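PDB 2YJK: Afp from Microbacterium arborescens, which takes up iron as a twelve-subunit Dps protein of the ferritin fold, and probably binds it in the ferric form. Local coordinates for residues 82-86 against 87-91; 132-135 against 136-139. One frame throughout, in Å; residues are numbered along the deposited sequence.

Interaction 1: residues 82-86 against 87-91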
ATOM      1  N   PRO C  82      -1.678  36.376  12.805  1.00 35.67           N
ATOM      2  CA  PRO C  82      -2.942  35.729  12.442  1.00 34.66           C
ATOM      3  C   PRO C  82      -3.208  35.884  10.951  1.00 35.04           C
ATOM      4  O   PRO C  82      -2.526  36.617  10.268  1.00 34.58           O
ATOM      5  CB  PRO C  82      -3.988  36.463  13.299  1.00 35.73           C
ATOM      6  CG  PRO C  82      -3.393  37.884  13.480  1.00 37.44           C
ATOM      7  CD  PRO C  82      -1.885  37.639  13.567  1.00 36.73           C
ATOM      8  N   ILE C  83      -4.153  35.128  10.420  1.00 34.95           N
ATOM      9  CA  ILE C  83      -4.507  35.320   9.021  1.00 34.65           C
ATOM     10  C   ILE C  83      -6.017  35.414   9.044  1.00 34.88           C
ATOM     11  O   ILE C  83      -6.667  34.653   9.791  1.00 33.10           O
ATOM     12  CB  ILE C  83      -3.980  34.107   8.113  1.00 35.21           C
ATOM     13  CG1 ILE C  83      -4.624  34.108   6.721  1.00 35.42           C
ATOM     14  CG2 ILE C  83      -4.302  32.750   8.687  1.00 33.01           C
ATOM     15  CD1 ILE C  83      -3.930  35.008   5.761  1.00 38.84           C
ATOM     16  N   ASP C  84      -6.575  36.357   8.281  1.00 34.65           N
ATOM     17  CA  ASP C  84      -7.998  36.426   8.107  1.00 34.55           C
ATOM     18  C   ASP C  84      -8.450  35.849   6.741  1.00 35.00           C
ATOM     19  O   ASP C  84      -8.587  36.588   5.755  1.00 33.96           O
ATOM     20  CB  ASP C  84      -8.508  37.878   8.278  1.00 36.68           C
ATOM     21  CG  ASP C  84     -10.030  37.963   8.208  1.00 36.84           C
ATOM     22  OD1 ASP C  84     -10.699  36.879   8.103  1.00 32.51           O
ATOM     23  OD2 ASP C  84     -10.568  39.090   8.249  1.00 40.08           O
ATOM     24  N   SER C  85      -8.717  34.549   6.647  1.00 35.06           N
ATOM     25  CA  SER C  85      -9.383  34.080   5.429  1.00 35.81           C
ATOM     26  C   SER C  85     -10.749  33.435   5.680  1.00 34.67           C
ATOM     27  O   SER C  85     -11.060  32.360   5.118  1.00 33.21           O
ATOM     28  CB  SER C  85      -8.499  33.231   4.495  1.00 36.57           C
ATOM     29  OG  SER C  85      -8.052  32.093   5.170  1.00 43.58           O
ATOM     30  N   ARG C  86     -11.559  34.108   6.496  1.00 32.94           N
ATOM     31  CA  ARG C  86     -12.997  33.849   6.540  1.00 32.31           C
ATOM     32  C   ARG C  86     -13.565  34.081   5.131  1.00 32.41           C
ATOM     33  O   ARG C  86     -13.033  34.909   4.358  1.00 32.08           O
ATOM     34  CB  ARG C  86     -13.685  34.794   7.530  1.00 32.51           C
ATOM     35  CG  ARG C  86     -13.337  34.523   8.998  1.00 33.65           C
ATOM     36  CD  ARG C  86     -13.809  35.593   9.937  1.00 35.12           C
ATOM     37  NE  ARG C  86     -13.327  36.919   9.541  1.00 35.30           N
ATOM     38  CZ  ARG C  86     -13.898  38.038   9.944  1.00 37.71           C
ATOM     39  NH1 ARG C  86     -14.952  38.012  10.754  1.00 38.28           N
ATOM     40  NH2 ARG C  86     -13.446  39.182   9.522  1.00 38.79           N
ATOM     41  N   VAL C  87     -14.635  33.350   4.803  1.00 31.82           N
ATOM     42  CA  VAL C  87     -15.362  33.552   3.559  1.00 32.43           C
ATOM     43  C   VAL C  87     -15.617  35.051   3.245  1.00 34.28           C
ATOM     44  O   VAL C  87     -15.392  35.521   2.107  1.00 35.36           O
ATOM     45  CB  VAL C  87     -16.714  32.808   3.624  1.00 32.90           C
ATOM     46  CG1 VAL C  87     -17.584  33.195   2.466  1.00 33.18           C
ATOM     47  CG2 VAL C  87     -16.467  31.269   3.632  1.00 27.14           C
ATOM     48  N   SER C  88     -16.049  35.805   4.238  1.00 35.54           N
ATOM     49  CA  SER C  88     -16.433  37.229   3.995  1.00 38.00           C
ATOM     50  C   SER C  88     -15.247  38.073   3.509  1.00 38.35           C
ATOM     51  O   SER C  88     -15.359  38.764   2.506  1.00 39.41           O
ATOM     52  CB  SER C  88     -17.060  37.850   5.236  1.00 38.92           C
ATOM     53  OG  SER C  88     -16.116  37.835   6.311  1.00 40.65           O
ATOM     54  N   THR C  89     -14.106  37.952   4.187  1.00 37.93           N
ATOM     55  CA  THR C  89     -12.884  38.649   3.861  1.00 38.07           C
ATOM     56  C   THR C  89     -12.363  38.237   2.464  1.00 39.12           C
ATOM     57  O   THR C  89     -12.039  39.108   1.609  1.00 39.17           O
ATOM     58  CB  THR C  89     -11.813  38.319   4.955  1.00 38.72           C
ATOM     59  OG1 THR C  89     -12.362  38.575   6.252  1.00 35.99           O
ATOM     60  CG2 THR C  89     -10.506  39.182   4.819  1.00 38.09           C
ATOM     61  N   MET C  90     -12.263  36.921   2.256  1.00 38.07           N
ATOM     62  CA  MET C  90     -11.882  36.341   0.964  1.00 38.91           C
ATOM     63  C   MET C  90     -12.705  36.814  -0.236  1.00 38.82           C
ATOM     64  O   MET C  90     -12.140  37.135  -1.267  1.00 38.72           O
ATOM     65  CB  MET C  90     -11.877  34.796   1.044  1.00 38.06           C
ATOM     66  CG  MET C  90     -11.634  34.141  -0.313  1.00 40.61           C
ATOM     67  SD  MET C  90     -11.671  32.365  -0.233  1.00 42.56           S
ATOM     68  CE  MET C  90     -13.450  32.009  -0.192  1.00 40.42           C
ATOM     69  N   ALA C  91     -14.030  36.827  -0.103  1.00 39.74           N
ATOM     70  CA  ALA C  91     -14.948  37.434  -1.079  1.00 40.65           C
ATOM     71  C   ALA C  91     -14.667  38.924  -1.353  1.00 43.36           C
ATOM     72  O   ALA C  91     -14.693  39.362  -2.537  1.00 43.24           O
ATOM     73  CB  ALA C  91     -16.382  37.292  -0.632  1.00 39.89           C
TER
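The first turn of the short helix 87-92 is held to the loop before it by Asp84, Arg86 and Thr89. Arg86 is the N-cap residue. Its carbonyl O accepts from Met90 N at 3.0 Å, the first backbone bond of the helix. Asp84 reaches the same turn with its side chain. Thr89 OG1 donates to Asp84 OD2 at 2.7 Å and comes from above the carboxylate plane. Arg86 NH2 meets the same OD2 from the opposite face, at 3.1 Å. Arg86 NE takes the other oxygen, Asp84 OD1, at 3.0 Å. The guanidinium thus grips the carboxylate side-on with two nitrogens. A bend at chi3 (-54°) folds the arginine chain back for this. Ser88 OG lies over one face of the guanidinium. With an alanine in place of Asp84, the Arg86 guanidinium would probably lose its counter-charge and be free to turn, and Thr89 OG1 would lose its acceptor. Asp84 O also accepts from His30 on helix 15-45. Asn38 and Gln41 of a second subunit bond to Val87 N and Ser85 N. A short helix between the second and third long helices, placed at the subunit interface, is typical of Dps proteins.

Interaction 2: residues 132-135 against 136-139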
ATOM      1  N   GLU C 132      14.646  40.693  -0.233  1.00 48.50           N
ATOM      2  CA  GLU C 132      15.540  41.406   0.662  1.00 52.26           C
ATOM      3  C   GLU C 132      15.295  41.136   2.131  1.00 51.23           C
ATOM      4  O   GLU C 132      16.058  41.590   2.951  1.00 53.26           O
ATOM      5  CB  GLU C 132      15.557  42.925   0.353  1.00 54.52           C
ATOM      6  CG  GLU C 132      16.382  43.293  -0.954  1.00 62.62           C
ATOM      7  CD  GLU C 132      17.842  42.715  -0.945  1.00 71.15           C
ATOM      8  OE1 GLU C 132      18.018  41.483  -0.678  1.00 72.39           O
ATOM      9  OE2 GLU C 132      18.799  43.490  -1.204  1.00 73.36           O
ATOM     10  N   VAL C 133      14.271  40.362   2.463  1.00 49.08           N
ATOM     11  CA  VAL C 133      13.738  40.367   3.823  1.00 48.51           C
ATOM     12  C   VAL C 133      13.656  39.000   4.546  1.00 46.81           C
ATOM     13  O   VAL C 133      14.029  38.913   5.742  1.00 47.57           O
ATOM     14  CB  VAL C 133      12.335  41.053   3.813  1.00 48.52           C
ATOM     15  CG1 VAL C 133      11.786  41.200   5.210  1.00 48.76           C
ATOM     16  CG2 VAL C 133      12.430  42.432   3.100  1.00 51.09           C
ATOM     17  N   ASP C 134      13.159  37.959   3.848  1.00 42.96           N
ATOM     18  CA  ASP C 134      13.065  36.632   4.417  1.00 40.80           C
ATOM     19  C   ASP C 134      13.093  35.601   3.299  1.00 37.32           C
ATOM     20  O   ASP C 134      12.084  35.327   2.671  1.00 34.84           O
ATOM     21  CB  ASP C 134      11.767  36.491   5.203  1.00 41.70           C
ATOM     22  CG  ASP C 134      11.558  35.048   5.807  1.00 46.91           C
ATOM     23  OD1 ASP C 134      12.566  34.280   6.029  1.00 48.94           O
ATOM     24  OD2 ASP C 134      10.368  34.716   6.094  1.00 50.49           O
ATOM     25  N   LEU C 135      14.255  35.016   3.099  1.00 35.71           N
ATOM     26  CA  LEU C 135      14.490  33.974   2.099  1.00 34.55           C
ATOM     27  C   LEU C 135      13.675  32.702   2.324  1.00 33.76           C
ATOM     28  O   LEU C 135      13.309  32.015   1.365  1.00 32.54           O
ATOM     29  CB  LEU C 135      16.005  33.678   2.029  1.00 35.05           C
ATOM     30  CG  LEU C 135      16.779  34.876   1.416  1.00 38.70           C
ATOM     31  CD1 LEU C 135      18.326  34.665   1.221  1.00 40.36           C
ATOM     32  CD2 LEU C 135      16.168  35.246   0.075  1.00 34.06           C
ATOM     33  N   THR C 136      13.386  32.378   3.588  1.00 32.57           N
ATOM     34  CA  THR C 136      12.578  31.210   3.888  1.00 30.87           C
ATOM     35  C   THR C 136      11.137  31.408   3.398  1.00 29.91           C
ATOM     36  O   THR C 136      10.577  30.503   2.784  1.00 29.41           O
ATOM     37  CB  THR C 136      12.681  30.831   5.382  1.00 31.34           C
ATOM     38  OG1 THR C 136      14.056  30.656   5.694  1.00 32.70           O
ATOM     39  CG2 THR C 136      11.956  29.496   5.716  1.00 29.71           C
ATOM     40  N   SER C 137      10.559  32.582   3.606  1.00 29.35           N
ATOM     41  CA  SER C 137       9.197  32.817   3.096  1.00 29.63           C
ATOM     42  C   SER C 137       9.206  32.933   1.588  1.00 28.94           C
ATOM     43  O   SER C 137       8.187  32.625   0.923  1.00 27.72           O
ATOM     44  CB  SER C 137       8.519  34.079   3.706  1.00 28.79           C
ATOM     45  OG  SER C 137       8.410  33.985   5.133  1.00 31.26           O
ATOM     46  N   GLN C 138      10.316  33.472   1.052  1.00 29.73           N
ATOM     47  CA  GLN C 138      10.441  33.672  -0.395  1.00 28.91           C
ATOM     48  C   GLN C 138      10.356  32.303  -1.058  1.00 27.99           C
ATOM     49  O   GLN C 138       9.684  32.123  -2.076  1.00 27.03           O
ATOM     50  CB  GLN C 138      11.731  34.406  -0.773  1.00 28.75           C
ATOM     51  CG  GLN C 138      11.887  34.554  -2.274  1.00 28.98           C
ATOM     52  CD  GLN C 138      13.278  34.996  -2.697  1.00 33.39           C
ATOM     53  OE1 GLN C 138      14.237  34.341  -2.385  1.00 34.13           O
ATOM     54  NE2 GLN C 138      13.382  36.102  -3.412  1.00 31.12           N
ATOM     55  N   ASP C 139      11.024  31.323  -0.448  1.00 30.09           N
ATOM     56  CA  ASP C 139      11.011  29.952  -0.934  1.00 30.72           C
ATOM     57  C   ASP C 139       9.596  29.352  -0.988  1.00 29.07           C
ATOM     58  O   ASP C 139       9.263  28.568  -1.906  1.00 28.04           O
ATOM     59  CB  ASP C 139      11.947  29.108  -0.057  1.00 33.03           C
ATOM     60  CG  ASP C 139      12.104  27.668  -0.567  1.00 39.04           C
ATOM     61  OD1 ASP C 139      12.819  27.475  -1.601  1.00 48.22           O
ATOM     62  OD2 ASP C 139      11.553  26.724   0.070  1.00 41.68           O
TER
HETATM   63  O   HOH W   1      15.011  33.093   6.238  1.00 19.90           O
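The backbone enters helix 135-156 at Asp134, the N-cap residue, and the first i to i+4 bonds follow at once. Gln138 N donates to Asp134 O and Asp139 N to Leu135 O, each at 3.0 Å. The Asp134 carboxylate then closes over the helix end. With CG anti to the backbone N (chi1 178°), OD1 reaches the first turn and takes a weak capping bond from Thr136 N at 3.2 Å. A water joins the same OD1 to Thr136 OG1, 2.7 Å from each. The second oxygen, OD2, faces Ser137 OG. Their modelled separation is too short to be trusted in detail. Arg75 serves both groups, with a salt bridge to Asp134 and a hydrogen bond to Ser137 OG. Leu135 and Gln138 lie side by side, and Leu135 CD2 comes 3.3 Å from Gln138 OE1. Gln138 NE2 is turned to Ile127 O and Asp131, while Asp139 pairs with Arg146 of a third subunit. The buried Asp134 carboxylate therefore faces a helix N-terminus and an arginine, both of which would probably favour its charged form.

Interactions 1 and 2 both sit at the start of a helix, one short and one long. Their centres are 24 Å apart and their nearest atoms about 12 Å, so they do not touch. Glu74, an iron-binding residue of this protein with no iron bound to it in this chain, lies at a similar distance from both: its side chain is about 10 Å from that of Ser85 and about 11 Å from that of Ser137. Neither contact supplies an annotated iron ligand. The side chain of Ser85 is about 11 Å from a bound iron(II) oxide. That of Leu135 is about 6 Å from a separate ferric ion. Residues 82-91 meet a second subunit, whereas 132-139 meet a third and a fourth.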